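Local coordinates for short-chain-enoyl-CoA hydratase (Clostridium acetobutylicum, PDB 5Z7R), which catalyses the reversible hydration of crotonyl-CoA in butanoate metabolism, and also accepts hexenoyl-CoA but no longer analogues, at residues A24-N29 with T55-K60; Q147-L152 with G156-L161. All blocks are in the same frame, centred on the assembly; numbering follows the deposited sequence.

Contact 1 (A24-N29 with T55-K60); sequences ALNALN and TGAGEK
The carboxamide of Asn26 reaches across to the backbone of Ala57, and its ND2 donates to Ala57 O at 3.1 Å. That oxygen lies almost exactly in the amide plane of Asn26, 2° out of it, and the donor in turn arrives on a carbonyl lone pair with an N-H...O angle of 157°. With CG anti to the carbonyl carbon (chi1 -60°), the amide is set against the backbone of Gly56 and Ala57. There ND2 comes within 4.0 Å of Gly56 CA, while OD1 sits 4.0 Å from the methyl CB of Ala57. The same OD1 accepts from the backbone N of Arg21, and ND2 has a weak second bond to Ser61 O, which together fix the rotation of this buried amide. Leu25 and Lys60 meet at the exposed margin, where Leu25 CD2 lies 4.3 Å from Lys60 CD, aliphatic carbon against aliphatic carbon. Both Leu25 and Asn26 are the central residues of a type I' turn, closed by Ala27 N to Ala24 O at 3.2 Å. The turn belongs to the loop between strand 14-19 and helix 30-45; Asn26 also packs on Ile19 of that strand, and Leu25 pairs through its backbone with Ala64 of strand 63-64.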
ATOM      1  N   ALA A  24      38.199  16.860   0.116  1.00 48.42           N
ATOM      2  CA  ALA A  24      37.411  15.871  -0.619  1.00 46.55           C
ATOM      3  C   ALA A  24      36.048  16.431  -1.043  1.00 45.81           C
ATOM      4  O   ALA A  24      35.212  15.699  -1.570  1.00 42.55           O
ATOM      5  CB  ALA A  24      37.232  14.608   0.206  1.00 44.51           C
ATOM      6  N   LEU A  25      35.827  17.722  -0.820  1.00 43.33           N
ATOM      7  CA  LEU A  25      34.581  18.348  -1.194  1.00 45.46           C
ATOM      8  C   LEU A  25      33.455  17.782  -0.333  1.00 44.41           C
ATOM      9  O   LEU A  25      32.332  17.611  -0.803  1.00 40.03           O
ATOM     10  CB  LEU A  25      34.278  18.134  -2.694  1.00 45.82           C
ATOM     11  CG  LEU A  25      35.292  18.780  -3.627  1.00 49.66           C
ATOM     12  CD1 LEU A  25      35.238  18.166  -5.023  1.00 52.16           C
ATOM     13  CD2 LEU A  25      35.100  20.303  -3.679  1.00 49.11           C
ATOM     14  N   ASN A  26      33.780  17.503   0.928  1.00 43.79           N
ATOM     15  CA  ASN A  26      32.880  16.847   1.865  1.00 42.50           C
ATOM     16  C   ASN A  26      32.237  15.520   1.414  1.00 44.68           C
ATOM     17  O   ASN A  26      31.147  15.151   1.916  1.00 37.58           O
ATOM     18  CB  ASN A  26      31.811  17.830   2.269  1.00 45.09           C
ATOM     19  CG  ASN A  26      32.392  19.037   2.927  1.00 44.31           C
ATOM     20  OD1 ASN A  26      33.098  18.910   3.921  1.00 47.68           O
ATOM     21  ND2 ASN A  26      32.101  20.216   2.391  1.00 41.13           N
ATOM     22  N   ALA A  27      32.923  14.788   0.525  1.00 44.77           N
ATOM     23  CA  ALA A  27      32.396  13.508   0.012  1.00 48.08           C
ATOM     24  C   ALA A  27      32.201  12.459   1.101  1.00 47.28           C
ATOM     25  O   ALA A  27      32.851  12.490   2.170  1.00 43.88           O
ATOM     26  CB  ALA A  27      33.258  12.938  -1.098  1.00 47.79           C
ATOM     27  N   LEU A  28      31.270  11.552   0.817  1.00 47.16           N
ATOM     28  CA  LEU A  28      30.918  10.479   1.737  1.00 49.71           C
ATOM     29  C   LEU A  28      31.714   9.227   1.442  1.00 48.85           C
ATOM     30  O   LEU A  28      31.792   8.782   0.299  1.00 51.63           O
ATOM     31  CB  LEU A  28      29.447  10.133   1.610  1.00 50.03           C
ATOM     32  CG  LEU A  28      28.494  11.291   1.813  1.00 48.03           C
ATOM     33  CD1 LEU A  28      27.100  10.878   1.379  1.00 48.67           C
ATOM     34  CD2 LEU A  28      28.524  11.738   3.269  1.00 51.14           C
ATOM     35  N   ASN A  29      32.314   8.678   2.486  1.00 47.17           N
ATOM     36  CA  ASN A  29      32.916   7.354   2.432  1.00 45.83           C
ATOM     37  C   ASN A  29      32.419   6.622   3.655  1.00 42.55           C
ATOM     38  O   ASN A  29      31.684   7.219   4.470  1.00 39.06           O
ATOM     39  CB  ASN A  29      34.438   7.455   2.417  1.00 45.24           C
ATOM     40  CG  ASN A  29      34.987   8.277   3.576  1.00 46.04           C
ATOM     41  OD1 ASN A  29      34.326   8.476   4.609  1.00 45.61           O
ATOM     42  ND2 ASN A  29      36.202   8.765   3.406  1.00 43.34           N
ATOM     43  N   THR A  55      24.969  20.720   7.485  1.00 32.49           N
ATOM     44  CA  THR A  55      25.592  21.369   6.347  1.00 35.94           C
ATOM     45  C   THR A  55      26.956  20.785   6.088  1.00 36.76           C
ATOM     46  O   THR A  55      27.408  19.912   6.812  1.00 33.59           O
ATOM     47  CB  THR A  55      25.719  22.885   6.586  1.00 37.37           C
ATOM     48  OG1 THR A  55      26.009  23.524   5.341  1.00 38.02           O
ATOM     49  CG2 THR A  55      26.813  23.173   7.661  1.00 35.59           C
ATOM     50  N   GLY A  56      27.559  21.250   5.009  1.00 38.18           N
ATOM     51  CA  GLY A  56      28.949  20.964   4.681  1.00 41.65           C
ATOM     52  C   GLY A  56      29.863  22.110   5.109  1.00 42.67           C
ATOM     53  O   GLY A  56      29.403  23.105   5.663  1.00 40.74           O
ATOM     54  N   ALA A  57      31.156  21.954   4.851  1.00 43.95           N
ATOM     55  CA  ALA A  57      32.171  22.926   5.257  1.00 43.30           C
ATOM     56  C   ALA A  57      32.772  23.663   4.069  1.00 40.56           C
ATOM     57  O   ALA A  57      32.887  23.129   2.944  1.00 35.32           O
ATOM     58  CB  ALA A  57      33.273  22.250   6.051  1.00 44.13           C
ATOM     59  N   GLY A  58      33.171  24.900   4.344  1.00 38.69           N
ATOM     60  CA  GLY A  58      33.699  25.753   3.305  1.00 38.80           C
ATOM     61  C   GLY A  58      32.550  26.261   2.478  1.00 39.96           C
ATOM     62  O   GLY A  58      31.349  26.125   2.858  1.00 35.42           O
ATOM     63  N   GLU A  59      32.933  26.834   1.347  1.00 40.13           N
ATOM     64  CA  GLU A  59      32.029  27.585   0.490  1.00 45.19           C
ATOM     65  C   GLU A  59      31.898  26.945  -0.874  1.00 44.83           C
ATOM     66  O   GLU A  59      31.198  27.483  -1.722  1.00 50.15           O
ATOM     67  CB  GLU A  59      32.515  29.058   0.299  1.00 46.43           C
ATOM     68  CG  GLU A  59      32.951  29.784   1.571  1.00 46.91           C
ATOM     69  CD  GLU A  59      31.824  29.968   2.577  1.00 49.73           C
ATOM     70  OE1 GLU A  59      30.711  30.347   2.124  1.00 51.83           O
ATOM     71  OE2 GLU A  59      32.052  29.749   3.808  1.00 45.33           O
ATOM     72  N   LYS A  60      32.575  25.835  -1.136  1.00 45.51           N
ATOM     73  CA  LYS A  60      32.364  25.191  -2.410  1.00 43.12           C
ATOM     74  C   LYS A  60      31.314  24.051  -2.331  1.00 43.61           C
ATOM     75  O   LYS A  60      30.532  23.858  -3.287  1.00 41.31           O
ATOM     76  CB  LYS A  60      33.677  24.700  -3.007  1.00 48.59           C
ATOM     77  CG  LYS A  60      33.565  24.507  -4.522  1.00 58.33           C
ATOM     78  CD  LYS A  60      34.901  24.341  -5.256  1.00 63.53           C
ATOM     79  CE  LYS A  60      34.752  24.723  -6.736  1.00 64.74           C
ATOM     80  NZ  LYS A  60      35.744  24.053  -7.625  1.00 63.85           N
TER

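Contact 2 (Q147-L152 with G156-L161)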
ATOM      1  N   GLN A 147      14.269   6.746  -5.029  1.00 21.91           N
ATOM      2  CA  GLN A 147      13.020   6.799  -4.325  1.00 20.82           C
ATOM      3  C   GLN A 147      12.656   8.194  -3.816  1.00 21.83           C
ATOM      4  O   GLN A 147      11.477   8.606  -3.883  1.00 23.37           O
ATOM      5  CB  GLN A 147      13.071   5.857  -3.123  1.00 20.24           C
ATOM      6  CG  GLN A 147      13.189   4.391  -3.467  1.00 20.92           C
ATOM      7  CD  GLN A 147      12.333   3.990  -4.659  1.00 21.35           C
ATOM      8  OE1 GLN A 147      11.118   4.219  -4.671  1.00 20.26           O
ATOM      9  NE2 GLN A 147      12.971   3.392  -5.673  1.00 20.97           N
ATOM     10  N   ARG A 148      13.639   8.899  -3.262  1.00 19.85           N
ATOM     11  CA  ARG A 148      13.370  10.143  -2.620  1.00 20.50           C
ATOM     12  C   ARG A 148      13.152  11.272  -3.687  1.00 21.10           C
ATOM     13  O   ARG A 148      12.282  12.113  -3.536  1.00 20.75           O
ATOM     14  CB  ARG A 148      14.452  10.467  -1.578  1.00 18.79           C
ATOM     15  CG  ARG A 148      14.310   9.656  -0.270  1.00 18.50           C
ATOM     16  CD  ARG A 148      15.092  10.213   0.915  1.00 18.28           C
ATOM     17  NE  ARG A 148      14.883   9.419   2.120  1.00 18.56           N
ATOM     18  CZ  ARG A 148      15.661   8.379   2.485  1.00 18.16           C
ATOM     19  NH1 ARG A 148      16.700   8.035   1.760  1.00 19.03           N
ATOM     20  NH2 ARG A 148      15.388   7.663   3.558  1.00 16.71           N
ATOM     21  N   LEU A 149      13.909  11.275  -4.766  1.00 20.45           N
ATOM     22  CA  LEU A 149      13.824  12.396  -5.680  1.00 21.39           C
ATOM     23  C   LEU A 149      12.391  12.476  -6.272  1.00 21.61           C
ATOM     24  O   LEU A 149      11.729  13.496  -6.173  1.00 19.84           O
ATOM     25  CB  LEU A 149      14.859  12.228  -6.783  1.00 21.28           C
ATOM     26  CG  LEU A 149      15.060  13.419  -7.709  1.00 21.79           C
ATOM     27  CD1 LEU A 149      15.449  14.655  -6.932  1.00 22.23           C
ATOM     28  CD2 LEU A 149      16.132  13.109  -8.720  1.00 21.67           C
ATOM     29  N   SER A 150      11.911  11.358  -6.823  1.00 21.82           N
ATOM     30  CA  SER A 150      10.606  11.306  -7.456  1.00 21.56           C
ATOM     31  C   SER A 150       9.520  11.650  -6.452  1.00 22.10           C
ATOM     32  O   SER A 150       8.546  12.343  -6.774  1.00 24.36           O
ATOM     33  CB  SER A 150      10.373   9.938  -8.001  1.00 20.35           C
ATOM     34  OG  SER A 150      10.569   9.031  -6.979  1.00 20.34           O
ATOM     35  N   ARG A 151       9.702  11.222  -5.217  1.00 21.95           N
ATOM     36  CA  ARG A 151       8.759  11.601  -4.160  1.00 21.63           C
ATOM     37  C   ARG A 151       8.768  13.087  -3.886  1.00 22.23           C
ATOM     38  O   ARG A 151       7.754  13.625  -3.502  1.00 19.82           O
ATOM     39  CB  ARG A 151       9.028  10.872  -2.834  1.00 20.01           C
ATOM     40  CG  ARG A 151       8.484   9.459  -2.773  1.00 19.97           C
ATOM     41  CD  ARG A 151       9.072   8.657  -1.613  1.00 18.50           C
ATOM     42  NE  ARG A 151       8.383   7.359  -1.474  1.00 17.97           N
ATOM     43  CZ  ARG A 151       8.606   6.264  -2.209  1.00 16.95           C
ATOM     44  NH1 ARG A 151       7.940   5.173  -1.922  1.00 15.94           N
ATOM     45  NH2 ARG A 151       9.536   6.224  -3.178  1.00 17.31           N
ATOM     46  N   LEU A 152       9.920  13.736  -4.047  1.00 24.12           N
ATOM     47  CA  LEU A 152      10.038  15.149  -3.709  1.00 24.68           C
ATOM     48  C   LEU A 152       9.732  16.040  -4.925  1.00 23.42           C
ATOM     49  O   LEU A 152       9.093  17.074  -4.780  1.00 23.70           O
ATOM     50  CB  LEU A 152      11.432  15.448  -3.107  1.00 24.89           C
ATOM     51  CG  LEU A 152      11.702  15.622  -1.594  1.00 25.63           C
ATOM     52  CD1 LEU A 152      10.601  15.225  -0.592  1.00 25.77           C
ATOM     53  CD2 LEU A 152      13.023  14.925  -1.257  1.00 26.01           C
ATOM     54  N   GLY A 156       8.347  13.107 -13.473  1.00 26.57           N
ATOM     55  CA  GLY A 156       8.912  13.719 -14.670  1.00 26.50           C
ATOM     56  C   GLY A 156      10.324  14.188 -14.456  1.00 26.15           C
ATOM     57  O   GLY A 156      11.201  13.892 -15.252  1.00 25.98           O
ATOM     58  N   MET A 157      10.557  14.903 -13.367  1.00 27.15           N
ATOM     59  CA  MET A 157      11.843  15.562 -13.158  1.00 27.92           C
ATOM     60  C   MET A 157      12.901  14.617 -12.593  1.00 27.74           C
ATOM     61  O   MET A 157      14.066  14.674 -13.004  1.00 28.61           O
ATOM     62  CB  MET A 157      11.725  16.783 -12.230  1.00 28.50           C
ATOM     63  CG  MET A 157      11.382  18.100 -12.904  1.00 29.94           C
ATOM     64  SD  MET A 157      12.404  18.660 -14.296  1.00 30.69           S
ATOM     65  CE  MET A 157      14.036  18.194 -13.821  1.00 31.06           C
ATOM     66  N   ALA A 158      12.511  13.767 -11.641  1.00 27.20           N
ATOM     67  CA  ALA A 158      13.415  12.780 -11.071  1.00 24.02           C
ATOM     68  C   ALA A 158      13.952  11.891 -12.186  1.00 26.05           C
ATOM     69  O   ALA A 158      15.174  11.662 -12.267  1.00 27.41           O
ATOM     70  CB  ALA A 158      12.707  11.963 -10.017  1.00 24.70           C
ATOM     71  N   LYS A 159      13.071  11.426 -13.071  1.00 23.70           N
ATOM     72  CA  LYS A 159      13.510  10.580 -14.146  1.00 25.95           C
ATOM     73  C   LYS A 159      14.474  11.267 -15.097  1.00 26.99           C
ATOM     74  O   LYS A 159      15.436  10.664 -15.584  1.00 24.27           O
ATOM     75  CB  LYS A 159      12.311  10.000 -14.909  1.00 28.19           C
ATOM     76  CG  LYS A 159      11.598   8.895 -14.142  1.00 28.62           C
ATOM     77  CD  LYS A 159      10.361   8.404 -14.881  1.00 28.42           C
ATOM     78  CE  LYS A 159       9.894   7.080 -14.315  1.00 28.60           C
ATOM     79  NZ  LYS A 159       9.011   6.357 -15.261  1.00 29.24           N
ATOM     80  N   GLN A 160      14.216  12.536 -15.381  1.00 31.27           N
ATOM     81  CA  GLN A 160      15.120  13.283 -16.256  1.00 31.92           C
ATOM     82  C   GLN A 160      16.488  13.467 -15.607  1.00 29.84           C
ATOM     83  O   GLN A 160      17.513  13.311 -16.247  1.00 29.49           O
ATOM     84  CB  GLN A 160      14.538  14.643 -16.632  1.00 32.54           C
ATOM     85  CG  GLN A 160      15.288  15.288 -17.790  1.00 33.43           C
ATOM     86  CD  GLN A 160      14.808  16.680 -18.094  1.00 34.75           C
ATOM     87  OE1 GLN A 160      13.729  16.856 -18.629  1.00 37.45           O
ATOM     88  NE2 GLN A 160      15.603  17.681 -17.739  1.00 36.48           N
ATOM     89  N   LEU A 161      16.484  13.818 -14.332  1.00 29.10           N
ATOM     90  CA  LEU A 161      17.723  14.021 -13.604  1.00 28.62           C
ATOM     91  C   LEU A 161      18.559  12.739 -13.506  1.00 27.05           C
ATOM     92  O   LEU A 161      19.765  12.777 -13.699  1.00 29.64           O
ATOM     93  CB  LEU A 161      17.423  14.581 -12.205  1.00 29.99           C
ATOM     94  CG  LEU A 161      17.644  16.086 -11.950  1.00 30.93           C
ATOM     95  CD1 LEU A 161      17.420  16.987 -13.152  1.00 30.80           C
ATOM     96  CD2 LEU A 161      16.765  16.508 -10.780  1.00 32.39           C
TER
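Apolar packing joins Leu149 and Ala158, whose methyl CB lies 3.6 Å from Leu149 CG. Leu149 has CG anti to its own backbone N (chi1 -171°), which lays the isobutyl group against helix 155-164: CD2 comes 3.6 Å from Ala158 CA and 4.0 Å from Leu161 CB. The methyl of Ala158 also presses on the backbone of helix 145-153, 3.3 Å from Ser150 N, with Ser150 CB alongside. Being so small, it lets the CA atoms of Ser150 and Ala158 approach to 4.8 Å, and the short axes pass 7.9 Å apart.

No hydrogen bond crosses between the two segments; within 147-152, Arg151 NH2 serves both Gln147 O and Gln147 OE1, the latter at 3.0 Å. Gln147 O lies at the guanidinium edge, but the donor stands above the carbonyl plane; Ser150 OG adds a weak bond to the same oxygen.

Across the subunit boundary, Lys159 forms a salt bridge with Asp120 of a second subunit, and Arg151 NH1 binds Gly217 O there.

With their N-to-C directions at 142°, the two consecutive helices, joined by a short turn, pack as a splayed, roughly antiparallel pair in this crotonase-fold enzyme, near Glu114 and Glu134, the probable catalytic pair.

In the fold
Contact 1 and contact 2 follow one another along the chain, the first closing before the second opens, and both lie inside the enoyl-CoA hydratase/isomerase family region. Their centres are 23 Å apart and their nearest atoms about 11 Å, so they do not touch. Contact 2 is the one near the active site: the side chain of Leu149 is about 7 Å from that of Glu114 and about 8 Å from that of Glu134, the catalytic residues inferred from relatives. Contact 1 lies away from them, joining the loop before helix 30-45 to the segment that runs on from strand 51-56 of the larger sheet. They differ in surroundings too, since no other chain touches contact 1, whereas contact 2 meets two further subunits.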